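Local atomic coordinates of selenium-binding protein (Sulfolobus tokodaii, PDB entry 2ECE), a protein that is of unknown function but may bind selenium, and folds as a seven-bladed beta-propeller. Residues Y188-D192 against S204-V209; K133-Y137 against G178-R184; I241-L246 against K291-E295; G136-L140 against P210-E214. All blocks are in the same frame, centred on the assembly; numbering follows the deposited sequence.

Contact 1 (Y188-D192 against S204-V209)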
loop_
_atom_site.group_PDB
_atom_site.type_symbol
_atom_site.label_atom_id
_atom_site.label_comp_id
_atom_site.label_asym_id
_atom_site.label_seq_id
_atom_site.Cartn_x
_atom_site.Cartn_y
_atom_site.Cartn_z
ATOM N N TYR A 188 4.990 17.851 8.279
ATOM C CA TYR A 188 4.550 18.598 7.105
ATOM C C TYR A 188 4.255 17.648 5.943
ATOM O O TYR A 188 3.202 17.736 5.302
ATOM C CB TYR A 188 5.634 19.618 6.736
ATOM C CG TYR A 188 5.333 20.494 5.544
ATOM C CD1 TYR A 188 5.734 20.121 4.263
ATOM C CD2 TYR A 188 4.670 21.715 5.701
ATOM C CE1 TYR A 188 5.491 20.937 3.163
ATOM C CE2 TYR A 188 4.416 22.540 4.605
ATOM C CZ TYR A 188 4.832 22.144 3.341
ATOM O OH TYR A 188 4.589 22.951 2.256
ATOM N N LEU A 189 5.181 16.735 5.684
ATOM C CA LEU A 189 5.023 15.747 4.622
ATOM C C LEU A 189 4.160 14.577 5.107
ATOM O O LEU A 189 3.958 14.396 6.307
ATOM C CB LEU A 189 6.396 15.224 4.197
ATOM C CG LEU A 189 7.068 15.740 2.916
ATOM C CD1 LEU A 189 6.594 17.132 2.539
ATOM C CD2 LEU A 189 8.576 15.698 3.125
ATOM N N ALA A 190 3.657 13.781 4.167
ATOM C CA ALA A 190 2.821 12.634 4.507
ATOM C C ALA A 190 2.899 11.599 3.393
ATOM O O ALA A 190 3.541 11.831 2.363
ATOM C CB ALA A 190 1.354 13.080 4.683
ATOM N N TYR A 191 2.282 10.443 3.633
ATOM C CA TYR A 191 2.198 9.385 2.617
ATOM C C TYR A 191 1.299 8.251 3.110
ATOM O O TYR A 191 0.133 8.155 2.726
ATOM C CB TYR A 191 3.571 8.801 2.326
ATOM C CG TYR A 191 3.546 7.726 1.257
ATOM C CD1 TYR A 191 3.619 6.363 1.572
ATOM C CD2 TYR A 191 3.375 8.081 -0.078
ATOM C CE1 TYR A 191 3.512 5.383 0.563
ATOM C CE2 TYR A 191 3.267 7.125 -1.080
ATOM C CZ TYR A 191 3.335 5.783 -0.758
ATOM O OH TYR A 191 3.228 4.856 -1.763
ATOM N N ASP A 192 1.782 7.533 4.114
ATOM C CA ASP A 192 1.031 6.392 4.639
ATOM C C ASP A 192 0.856 6.569 6.137
ATOM O O ASP A 192 1.406 7.495 6.730
ATOM C CB ASP A 192 1.761 5.062 4.336
ATOM C CG ASP A 192 0.932 3.840 4.717
ATOM O OD1 ASP A 192 -0.294 3.848 4.462
ATOM O OD2 ASP A 192 1.507 2.868 5.255
ATOM N N SER A 204 2.794 7.846 11.075
ATOM C CA SER A 204 2.616 8.380 9.730
ATOM C C SER A 204 3.991 8.550 9.088
ATOM O O SER A 204 4.989 8.755 9.792
ATOM C CB SER A 204 1.883 9.730 9.785
ATOM O OG SER A 204 2.631 10.705 10.503
ATOM N N SER A 205 4.038 8.474 7.759
ATOM C CA SER A 205 5.306 8.580 7.028
ATOM C C SER A 205 5.446 9.823 6.142
ATOM O O SER A 205 4.687 10.782 6.282
ATOM C CB SER A 205 5.517 7.312 6.190
ATOM O OG SER A 205 4.431 7.098 5.309
ATOM N N GLU A 206 6.417 9.805 5.230
ATOM C CA GLU A 206 6.654 10.968 4.371
ATOM C C GLU A 206 7.196 10.645 2.978
ATOM O O GLU A 206 8.205 9.951 2.834
ATOM C CB GLU A 206 7.661 11.928 5.019
ATOM C CG GLU A 206 7.422 12.339 6.470
ATOM C CD GLU A 206 8.529 13.270 6.970
ATOM O OE1 GLU A 206 9.660 13.158 6.455
ATOM O OE2 GLU A 206 8.283 14.098 7.875
ATOM N N TRP A 207 6.526 11.170 1.957
ATOM C CA TRP A 207 6.980 10.992 0.586
ATOM C C TRP A 207 7.382 12.394 0.131
ATOM O O TRP A 207 8.520 12.803 0.341
ATOM C CB TRP A 207 5.862 10.426 -0.291
ATOM C CG TRP A 207 6.312 10.012 -1.671
ATOM C CD1 TRP A 207 7.572 9.630 -2.049
ATOM C CD2 TRP A 207 5.481 9.844 -2.829
ATOM N NE1 TRP A 207 7.572 9.226 -3.366
ATOM C CE2 TRP A 207 6.304 9.347 -3.868
ATOM C CE3 TRP A 207 4.121 10.057 -3.088
ATOM C CZ2 TRP A 207 5.810 9.063 -5.145
ATOM C CZ3 TRP A 207 3.629 9.774 -4.361
ATOM C CH2 TRP A 207 4.472 9.281 -5.372
ATOM N N ALA A 208 6.440 13.132 -0.451
ATOM C CA ALA A 208 6.678 14.500 -0.913
ATOM C C ALA A 208 5.307 15.083 -1.233
ATOM O O ALA A 208 4.343 14.333 -1.330
ATOM C CB ALA A 208 7.558 14.496 -2.161
ATOM N N VAL A 209 5.209 16.404 -1.387
ATOM C CA VAL A 209 3.918 17.017 -1.691
ATOM C C VAL A 209 3.552 16.807 -3.156
ATOM O O VAL A 209 4.409 16.483 -3.979
ATOM C CB VAL A 209 3.911 18.537 -1.389
ATOM C CG1 VAL A 209 4.286 18.780 0.066
ATOM C CG2 VAL A 209 4.850 19.267 -2.334
HETATM O O HOH W 1 3.291 12.192 8.085
HETATM O O HOH W 2 7.412 16.576 7.427
#

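Contact 2 (K133-Y137 against G178-R184)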
loop_
_atom_site.group_PDB
_atom_site.type_symbol
_atom_site.label_atom_id
_atom_site.label_comp_id
_atom_site.label_asym_id
_atom_site.label_seq_id
_atom_site.Cartn_x
_atom_site.Cartn_y
_atom_site.Cartn_z
ATOM N N LYS A 133 -12.720 21.245 0.487
ATOM C CA LYS A 133 -13.406 22.253 1.296
ATOM C C LYS A 133 -13.470 21.886 2.777
ATOM O O LYS A 133 -13.167 22.707 3.645
ATOM C CB LYS A 133 -14.826 22.473 0.768
ATOM C CG LYS A 133 -15.665 23.408 1.632
ATOM C CD LYS A 133 -17.058 23.631 1.050
ATOM C CE LYS A 133 -18.106 22.789 1.758
ATOM N NZ LYS A 133 -19.491 23.207 1.387
ATOM N N VAL A 134 -13.855 20.647 3.058
ATOM C CA VAL A 134 -13.990 20.168 4.429
ATOM C C VAL A 134 -12.684 19.840 5.151
ATOM O O VAL A 134 -12.509 20.204 6.310
ATOM C CB VAL A 134 -14.887 18.910 4.481
ATOM C CG1 VAL A 134 -15.059 18.443 5.918
ATOM C CG2 VAL A 134 -16.238 19.210 3.852
ATOM N N SER A 135 -11.770 19.150 4.472
ATOM C CA SER A 135 -10.509 18.745 5.093
ATOM C C SER A 135 -9.314 19.646 4.806
ATOM O O SER A 135 -8.365 19.675 5.588
ATOM C CB SER A 135 -10.146 17.325 4.653
ATOM O OG SER A 135 -9.708 17.327 3.305
ATOM N N GLY A 136 -9.343 20.358 3.682
ATOM C CA GLY A 136 -8.226 21.218 3.325
ATOM C C GLY A 136 -7.061 20.418 2.750
ATOM O O GLY A 136 -5.948 20.931 2.623
ATOM N N TYR A 137 -7.321 19.155 2.409
ATOM C CA TYR A 137 -6.306 18.266 1.840
ATOM C C TYR A 137 -6.650 17.826 0.418
ATOM O O TYR A 137 -7.820 17.828 0.014
ATOM C CB TYR A 137 -6.154 16.996 2.691
ATOM C CG TYR A 137 -5.553 17.181 4.063
ATOM C CD1 TYR A 137 -4.411 17.960 4.250
ATOM C CD2 TYR A 137 -6.086 16.516 5.172
ATOM C CE1 TYR A 137 -3.810 18.068 5.506
ATOM C CE2 TYR A 137 -5.492 16.618 6.431
ATOM C CZ TYR A 137 -4.354 17.395 6.587
ATOM O OH TYR A 137 -3.746 17.480 7.816
ATOM N N GLY A 178 -13.309 16.062 8.415
ATOM C CA GLY A 178 -12.282 17.089 8.406
ATOM C C GLY A 178 -10.922 16.520 8.756
ATOM O O GLY A 178 -10.735 15.303 8.738
ATOM N N LYS A 179 -9.978 17.403 9.074
ATOM C CA LYS A 179 -8.626 17.000 9.444
ATOM C C LYS A 179 -8.615 16.214 10.742
ATOM O O LYS A 179 -9.367 16.512 11.669
ATOM C CB LYS A 179 -7.720 18.224 9.631
ATOM C CG LYS A 179 -7.237 18.899 8.366
ATOM C CD LYS A 179 -6.096 19.862 8.701
ATOM C CE LYS A 179 -5.636 20.632 7.479
ATOM N NZ LYS A 179 -6.768 21.422 6.923
ATOM N N TRP A 180 -7.753 15.209 10.810
ATOM C CA TRP A 180 -7.634 14.411 12.023
ATOM C C TRP A 180 -6.705 15.095 13.026
ATOM O O TRP A 180 -6.916 15.010 14.236
ATOM C CB TRP A 180 -7.071 13.032 11.697
ATOM C CG TRP A 180 -6.677 12.252 12.908
ATOM C CD1 TRP A 180 -7.510 11.641 13.802
ATOM C CD2 TRP A 180 -5.345 12.024 13.379
ATOM N NE1 TRP A 180 -6.776 11.040 14.799
ATOM C CE2 TRP A 180 -5.444 11.258 14.562
ATOM C CE3 TRP A 180 -4.073 12.388 12.910
ATOM C CZ2 TRP A 180 -4.318 10.853 15.292
ATOM C CZ3 TRP A 180 -2.952 11.984 13.637
ATOM C CH2 TRP A 180 -3.085 11.222 14.812
ATOM N N GLU A 181 -5.684 15.774 12.511
ATOM C CA GLU A 181 -4.692 16.440 13.352
ATOM C C GLU A 181 -5.204 17.621 14.164
ATOM O O GLU A 181 -5.870 18.512 13.634
ATOM C CB GLU A 181 -3.507 16.936 12.512
ATOM C CG GLU A 181 -2.779 15.881 11.684
ATOM C CD GLU A 181 -3.501 15.562 10.389
ATOM O OE1 GLU A 181 -4.491 16.260 10.071
ATOM O OE2 GLU A 181 -3.079 14.623 9.686
ATOM N N ILE A 182 -4.871 17.622 15.451
ATOM C CA ILE A 182 -5.231 18.720 16.340
ATOM C C ILE A 182 -3.936 19.501 16.590
ATOM O O ILE A 182 -3.934 20.732 16.609
ATOM C CB ILE A 182 -5.817 18.206 17.683
ATOM C CG1 ILE A 182 -7.261 17.732 17.476
ATOM C CG2 ILE A 182 -5.802 19.320 18.733
ATOM C CD1 ILE A 182 -8.210 18.851 17.051
ATOM N N ASP A 183 -2.834 18.769 16.749
ATOM C CA ASP A 183 -1.515 19.363 16.985
ATOM C C ASP A 183 -0.481 18.535 16.224
ATOM O O ASP A 183 -0.036 17.499 16.713
ATOM C CB ASP A 183 -1.181 19.345 18.482
ATOM C CG ASP A 183 0.174 19.969 18.787
ATOM O OD1 ASP A 183 0.966 20.188 17.845
ATOM O OD2 ASP A 183 0.452 20.231 19.975
ATOM N N ARG A 184 -0.083 19.009 15.046
ATOM C CA ARG A 184 0.862 18.273 14.202
ATOM C C ARG A 184 2.342 18.543 14.449
ATOM O O ARG A 184 3.188 17.987 13.754
ATOM C CB ARG A 184 0.562 18.547 12.724
ATOM C CG ARG A 184 0.923 19.953 12.241
ATOM C CD ARG A 184 0.072 20.322 11.033
ATOM N NE ARG A 184 -0.044 19.183 10.143
ATOM C CZ ARG A 184 -1.099 18.911 9.386
ATOM N NH1 ARG A 184 -2.168 19.703 9.387
ATOM N NH2 ARG A 184 -1.088 17.814 8.648
HETATM O O HOH W 3 -5.104 22.328 4.836
#

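Contact 3 (I241-L246 against K291-E295)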
loop_
_atom_site.group_PDB
_atom_site.type_symbol
_atom_site.label_atom_id
_atom_site.label_comp_id
_atom_site.label_asym_id
_atom_site.label_seq_id
_atom_site.Cartn_x
_atom_site.Cartn_y
_atom_site.Cartn_z
ATOM N N ILE A 241 3.550 13.253 18.954
ATOM C CA ILE A 241 4.382 13.248 20.155
ATOM C C ILE A 241 5.879 13.080 19.932
ATOM O O ILE A 241 6.677 13.515 20.760
ATOM C CB ILE A 241 3.928 12.165 21.152
ATOM C CG1 ILE A 241 3.939 10.798 20.471
ATOM C CG2 ILE A 241 2.537 12.499 21.690
ATOM C CD1 ILE A 241 4.023 9.631 21.441
ATOM N N HIS A 242 6.267 12.456 18.827
ATOM C CA HIS A 242 7.684 12.251 18.547
ATOM C C HIS A 242 7.883 11.891 17.080
ATOM O O HIS A 242 6.930 11.543 16.383
ATOM C CB HIS A 242 8.231 11.134 19.456
ATOM C CG HIS A 242 9.719 10.963 19.394
ATOM N ND1 HIS A 242 10.600 12.001 19.612
ATOM C CD2 HIS A 242 10.481 9.865 19.172
ATOM C CE1 HIS A 242 11.840 11.551 19.524
ATOM N NE2 HIS A 242 11.795 10.258 19.258
ATOM N N SER A 243 9.121 12.000 16.614
ATOM C CA SER A 243 9.458 11.661 15.241
ATOM C C SER A 243 10.899 11.167 15.228
ATOM O O SER A 243 11.708 11.570 16.064
ATOM C CB SER A 243 9.321 12.884 14.328
ATOM O OG SER A 243 10.471 13.708 14.401
ATOM N N LEU A 244 11.208 10.284 14.289
ATOM C CA LEU A 244 12.551 9.743 14.159
ATOM C C LEU A 244 12.953 9.828 12.698
ATOM O O LEU A 244 12.116 9.679 11.804
ATOM C CB LEU A 244 12.588 8.281 14.621
ATOM C CG LEU A 244 12.415 7.992 16.111
ATOM C CD1 LEU A 244 12.242 6.486 16.321
ATOM C CD2 LEU A 244 13.632 8.509 16.876
ATOM N N THR A 245 14.227 10.097 12.455
ATOM C CA THR A 245 14.735 10.184 11.095
ATOM C C THR A 245 15.345 8.831 10.752
ATOM O O THR A 245 16.156 8.304 11.510
ATOM C CB THR A 245 15.778 11.304 10.994
ATOM O OG1 THR A 245 15.124 12.562 11.197
ATOM C CG2 THR A 245 16.447 11.307 9.635
ATOM N N LEU A 246 14.942 8.264 9.620
ATOM C CA LEU A 246 15.426 6.953 9.200
ATOM C C LEU A 246 16.642 7.037 8.278
ATOM O O LEU A 246 16.594 6.612 7.124
ATOM C CB LEU A 246 14.289 6.196 8.510
ATOM C CG LEU A 246 13.010 6.211 9.358
ATOM C CD1 LEU A 246 11.863 5.562 8.612
ATOM C CD2 LEU A 246 13.273 5.496 10.680
ATOM N N LYS A 291 10.719 4.847 25.330
ATOM C CA LYS A 291 11.035 5.672 24.170
ATOM C C LYS A 291 10.741 4.955 22.846
ATOM O O LYS A 291 10.772 3.726 22.775
ATOM C CB LYS A 291 12.522 6.041 24.233
ATOM C CG LYS A 291 12.981 7.129 23.285
ATOM C CD LYS A 291 14.417 6.877 22.817
ATOM C CE LYS A 291 15.387 6.643 23.970
ATOM N NZ LYS A 291 16.758 6.307 23.471
ATOM N N TRP A 292 10.432 5.724 21.805
ATOM C CA TRP A 292 10.206 5.136 20.488
ATOM C C TRP A 292 11.595 5.045 19.856
ATOM O O TRP A 292 12.405 5.962 19.994
ATOM C CB TRP A 292 9.285 6.014 19.628
ATOM C CG TRP A 292 7.828 5.725 19.843
ATOM C CD1 TRP A 292 6.917 6.523 20.478
ATOM C CD2 TRP A 292 7.131 4.525 19.487
ATOM N NE1 TRP A 292 5.699 5.892 20.543
ATOM C CE2 TRP A 292 5.799 4.665 19.941
ATOM C CE3 TRP A 292 7.500 3.344 18.827
ATOM C CZ2 TRP A 292 4.835 3.665 19.763
ATOM C CZ3 TRP A 292 6.540 2.348 18.648
ATOM C CH2 TRP A 292 5.223 2.517 19.113
ATOM N N ASN A 293 11.880 3.936 19.187
ATOM C CA ASN A 293 13.186 3.740 18.562
ATOM C C ASN A 293 13.008 3.263 17.131
ATOM O O ASN A 293 11.923 2.838 16.745
ATOM C CB ASN A 293 13.984 2.691 19.336
ATOM C CG ASN A 293 13.962 2.931 20.830
ATOM O OD1 ASN A 293 14.835 3.607 21.380
ATOM N ND2 ASN A 293 12.947 2.390 21.497
ATOM N N ALA A 294 14.083 3.325 16.355
ATOM C CA ALA A 294 14.055 2.890 14.966
ATOM C C ALA A 294 15.461 2.466 14.553
ATOM O O ALA A 294 16.420 3.225 14.718
ATOM C CB ALA A 294 13.563 4.014 14.072
ATOM N N GLU A 295 15.573 1.254 14.020
ATOM C CA GLU A 295 16.855 0.712 13.589
ATOM C C GLU A 295 16.767 0.080 12.207
ATOM O O GLU A 295 15.753 -0.525 11.855
ATOM C CB GLU A 295 17.336 -0.340 14.591
ATOM C CG GLU A 295 18.044 0.227 15.808
ATOM C CD GLU A 295 18.178 -0.789 16.919
ATOM O OE1 GLU A 295 18.274 -1.999 16.609
ATOM O OE2 GLU A 295 18.195 -0.376 18.098
#

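Contact 4 (G136-L140 against P210-E214)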
loop_
_atom_site.group_PDB
_atom_site.type_symbol
_atom_site.label_atom_id
_atom_site.label_comp_id
_atom_site.label_asym_id
_atom_site.label_seq_id
_atom_site.Cartn_x
_atom_site.Cartn_y
_atom_site.Cartn_z
ATOM N N GLY A 136 -9.343 20.358 3.682
ATOM C CA GLY A 136 -8.226 21.218 3.325
ATOM C C GLY A 136 -7.061 20.418 2.750
ATOM O O GLY A 136 -5.948 20.931 2.623
ATOM N N TYR A 137 -7.321 19.155 2.409
ATOM C CA TYR A 137 -6.306 18.266 1.840
ATOM C C TYR A 137 -6.650 17.826 0.418
ATOM O O TYR A 137 -7.820 17.828 0.014
ATOM C CB TYR A 137 -6.154 16.996 2.691
ATOM C CG TYR A 137 -5.553 17.181 4.063
ATOM C CD1 TYR A 137 -4.411 17.960 4.250
ATOM C CD2 TYR A 137 -6.086 16.516 5.172
ATOM C CE1 TYR A 137 -3.810 18.068 5.506
ATOM C CE2 TYR A 137 -5.492 16.618 6.431
ATOM C CZ TYR A 137 -4.354 17.395 6.587
ATOM O OH TYR A 137 -3.746 17.480 7.816
ATOM N N SER A 138 -5.626 17.432 -0.336
ATOM C CA SER A 138 -5.820 16.950 -1.702
ATOM C C SER A 138 -4.843 15.808 -1.985
ATOM O O SER A 138 -3.835 15.662 -1.282
ATOM C CB SER A 138 -5.627 18.087 -2.718
ATOM O OG SER A 138 -4.273 18.501 -2.802
ATOM N N ARG A 139 -5.147 15.014 -3.015
ATOM C CA ARG A 139 -4.336 13.863 -3.428
ATOM C C ARG A 139 -4.376 12.796 -2.336
ATOM O O ARG A 139 -3.432 12.638 -1.554
ATOM C CB ARG A 139 -2.891 14.286 -3.718
ATOM C CG ARG A 139 -2.685 14.982 -5.075
ATOM C CD ARG A 139 -3.164 16.438 -5.085
ATOM N NE ARG A 139 -2.735 17.127 -6.304
ATOM C CZ ARG A 139 -2.730 18.452 -6.470
ATOM N NH1 ARG A 139 -3.131 19.263 -5.499
ATOM N NH2 ARG A 139 -2.307 18.969 -7.613
ATOM N N LEU A 140 -5.485 12.062 -2.307
ATOM C CA LEU A 140 -5.737 11.032 -1.302
ATOM C C LEU A 140 -5.044 9.712 -1.588
ATOM O O LEU A 140 -5.111 9.175 -2.702
ATOM C CB LEU A 140 -7.243 10.831 -1.157
ATOM C CG LEU A 140 -7.949 11.836 -0.236
ATOM C CD1 LEU A 140 -7.526 13.266 -0.550
ATOM C CD2 LEU A 140 -9.452 11.656 -0.387
ATOM N N PRO A 210 2.264 16.972 -3.498
ATOM C CA PRO A 210 1.777 16.801 -4.870
ATOM C C PRO A 210 2.589 17.556 -5.914
ATOM O O PRO A 210 2.996 16.988 -6.927
ATOM C CB PRO A 210 0.341 17.309 -4.784
ATOM C CG PRO A 210 -0.061 16.845 -3.418
ATOM C CD PRO A 210 1.142 17.247 -2.584
ATOM N N ASN A 211 2.826 18.840 -5.667
ATOM C CA ASN A 211 3.578 19.643 -6.619
ATOM C C ASN A 211 4.999 19.142 -6.854
ATOM O O ASN A 211 5.666 19.580 -7.790
ATOM C CB ASN A 211 3.576 21.116 -6.188
ATOM C CG ASN A 211 2.193 21.734 -6.288
ATOM O OD1 ASN A 211 1.350 21.246 -7.038
ATOM N ND2 ASN A 211 1.954 22.811 -5.542
ATOM N N THR A 212 5.460 18.214 -6.020
ATOM C CA THR A 212 6.797 17.654 -6.192
ATOM C C THR A 212 6.772 16.355 -7.002
ATOM O O THR A 212 7.595 16.153 -7.901
ATOM C CB THR A 212 7.470 17.331 -4.834
ATOM O OG1 THR A 212 7.741 18.544 -4.118
ATOM C CG2 THR A 212 8.773 16.565 -5.058
ATOM N N ILE A 213 5.809 15.485 -6.691
ATOM C CA ILE A 213 5.716 14.176 -7.333
ATOM C C ILE A 213 4.876 14.001 -8.599
ATOM O O ILE A 213 5.232 13.194 -9.453
ATOM C CB ILE A 213 5.236 13.106 -6.311
ATOM C CG1 ILE A 213 3.757 13.315 -5.970
ATOM C CG2 ILE A 213 6.068 13.190 -5.036
ATOM C CD1 ILE A 213 2.816 12.462 -6.803
ATOM N N GLU A 214 3.786 14.747 -8.743
ATOM C CA GLU A 214 2.921 14.555 -9.907
ATOM C C GLU A 214 3.553 14.572 -11.305
ATOM O O GLU A 214 3.150 13.784 -12.159
ATOM C CB GLU A 214 1.739 15.524 -9.848
ATOM C CG GLU A 214 0.878 15.313 -8.605
ATOM C CD GLU A 214 -0.438 16.065 -8.647
ATOM O OE1 GLU A 214 -0.461 17.212 -9.143
ATOM O OE2 GLU A 214 -1.448 15.514 -8.165
HETATM O O HOH W 4 -1.170 21.727 -7.907
#

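Contact 1 (Y188-D192 against S204-V209)
The Tyr191 ring meets the indole of Trp207 obliquely, its centroid 5.2 Å from that of the five-membered ring and the planes at 75°. Tyr191 CE2 lies above the indole plane, displaced toward the rim, while Tyr191 CD2 closes on Trp207 CB at 3.4 Å. Ser205 OG occupies the edge of the tyrosine ring, in its plane. Further out, His141 meets the Tyr191 ring, Trp405 and Tyr226 meet Trp207, and Leu254 touches both aromatic residues.

Beside the aromatic pair the backbones are joined directly. Trp207 N donates to Ala190 O (3.1 Å). Ser205 N bonds to Asp192 O at 3.0 Å, and Ser205 OG accepts from Asp192 N at 2.9 Å; chi1 of 57° tucks this hydroxyl between its own N and carbonyl carbon, facing the Asp192 amide. At the other end Leu189 lays CB along Glu206 CB (3.6 Å), and its CD1 touches Val209 CG1, which Tyr188 CE1 also approaches.

These loops lead into strand 193-196, the innermost of a propeller blade, and out of its neighbour 201-204. Two waters fill in the polar links: water 1 donates to Leu189 O and Ser205 O and accepts from Ser204 OG, a hydroxyl that also bonds Trp233 NE1, and water 2 ties Leu189 N to Glu206 OE2, a carboxylate oxygen that also bonds His231. Ser205 OG bonds the carbonyl of Leu254 as well, consistent with a hydroxyl that donates to one backbone group and accepts from another in a largely buried contact.

Contact 2 (K133-Y137 against G178-R184)
Tyr137 OH is held by both Glu181 and Arg184, at the outer edge of a propeller blade: the segment 133-137 ends helix 128-135 just before the blade begins, and 178-184 runs on from the blade's outermost strand, 176-179. The hydroxyl donates to Glu181 OE1 (2.7 Å), arriving from above the carboxylate plane. It also accepts from Arg184 NH2 at 2.8 Å, nearly in the guanidinium plane, and NH1 adds a weak bond to the same oxygen. Carboxylate and guanidinium both stand almost perpendicular to the ring, and Glu181 OE1 lies at the ring edge.

Lys179 crosses the tyrosine at about a right angle. The bend at its end (chi4 60°) brings NZ over the ring face, 4.8 Å from the Tyr137 centroid in a cation-pi contact, and lets NZ donate to Ser135 O at 2.7 Å. Water 3 joins the same ammonium to Gly136 O.

In the second shell, Glu181 OE2 is fixed by Ile166 N. Ser135 OG, which also bonds Val131 O, accepts from Tyr137 N in an ST turn as the chain leaves the helix through Gly136, whose phi is positive (78°). A phenylalanine in place of Tyr137 would probably leave Glu181 OE1 and the Arg184 guanidinium without the hydroxyl that joins them, with the arginine freer to turn. Glu181 OE2 and Arg184 NH2 otherwise form a long ion pair, the oxygen well out of the guanidinium plane. At the helix end, Val134 and Ser135 pack on Gly178: Val134 CG1 lies 3.9 Å from Gly178 N, and Ser135 CA 4.1 Å from Gly178 CA.

Contact 3 (I241-L246 against K291-E295)
Trp292 packs against Ile241 and His242 where two neighbouring propeller blades lie face to face. Strands 241-245 and 291-295 belong to different sheets; they run nearly parallel, 17° apart, with axes 7.8 Å from each other at the closest, and the contact is made by side chains reaching across rather than by backbone pairing.

Trp292 begins the contact. Ile241 CD1 comes to the edge of its indole, 4.2 Å from Trp292 NE1, and Trp292 CB in turn lies at the edge of the imidazole, 4.1 Å from His242 CD2. Ile241 and His242 both stand opposite Phe232 in a classic beta bulge, which lets these two consecutive residues point their side chains at the next blade. The Trp292 ring also stacks on Phe232 and meets Tyr287 edge-to-face, so it meets an aromatic ring from each blade. Its carbonyl oxygen is buried by the contact, with Leu244 CD1 close by, and has no polar partner in the model.

Asn293 points its CB away from strand 241-245, and its ND2 bonds Phe286 O of the neighbouring strand. Its backbone faces the other blade: Leu244 CD1 rests 3.4 Å from Asn293 C. With CG set anti to the carbonyl carbon (chi1 -70°), Leu244 extends this methyl across the interface.

Ala294 completes the contact. The strands are closer here, Ala294 CA lying 7.1 Å from Leu244 CA, consistent with the small side chain. Leu246, which also packs on Trp283, Ile269 and Met271 of the second blade, comes to the same methyl: Ala294 CB lies 3.6 Å from Leu244 CD1 and 3.7 Å from Leu246 CD2.

Contact 4 (G136-L140 against P210-E214)
At the corner where strand 137-138 gives way to strand 140-145, Arg139 passes across Pro210, at the start of the short helix 210-213, to Glu214. It grips the carboxylate side-on with two nitrogens: NE bonds Glu214 OE2 at 2.8 Å, nearly straight at 164°, and NH2 bonds Glu214 OE1 at 3.0 Å. The first oxygen lies in the guanidinium plane but is met from above the carboxylate plane; the second is met on its syn side, though tilted out of the carboxylate plane. The two planes are 58° apart.

Within the beta-propeller this salt bridge joins adjacent blades, since 140-145 is the innermost strand of one and the helix lies in the excursion between strands 201-204 and 229-234 of the next. Pro210 CB sits over one guanidinium face, 3.4 Å from Arg139 NE, and Pro210 CG packs along the aliphatic chain, which bends at chi2 (76°). Were Arg139 an alanine, the Glu214 carboxylate would probably lose its charged mate and the Pro210 ring its cover. At another edge of the guanidinium, NH1 donates in plane to Ser138 OG at 3.0 Å, a hydroxyl also bonded to Asn157 O. Water 4 accepts from Arg139 NH2 and donates to OD1 of Asn211, whose ND2 bonds Glu161 OE1.

How the contacts relate
The four contacts follow the chain through consecutive blades of the propeller. Contacts 2 and 4 start from the same stretch and share Gly136 and Tyr137, but part from there: contact 2 goes to the outer strand of its own blade, contact 4 to the helix of the next, their centres about 14 Å apart. Contact 1 is nested in the loop closed by contact 4 and touches it, Ala208 CB lying 3.5 Å from Ile213 CG2 and Trp207 CZ3 3.7 Å from Ile213 CD1. Contact 3 stands apart on the following blade pair, its centre about 15 Å from that of contact 1. Contact 1 lies nearest the chain's centre, at about 13 Å.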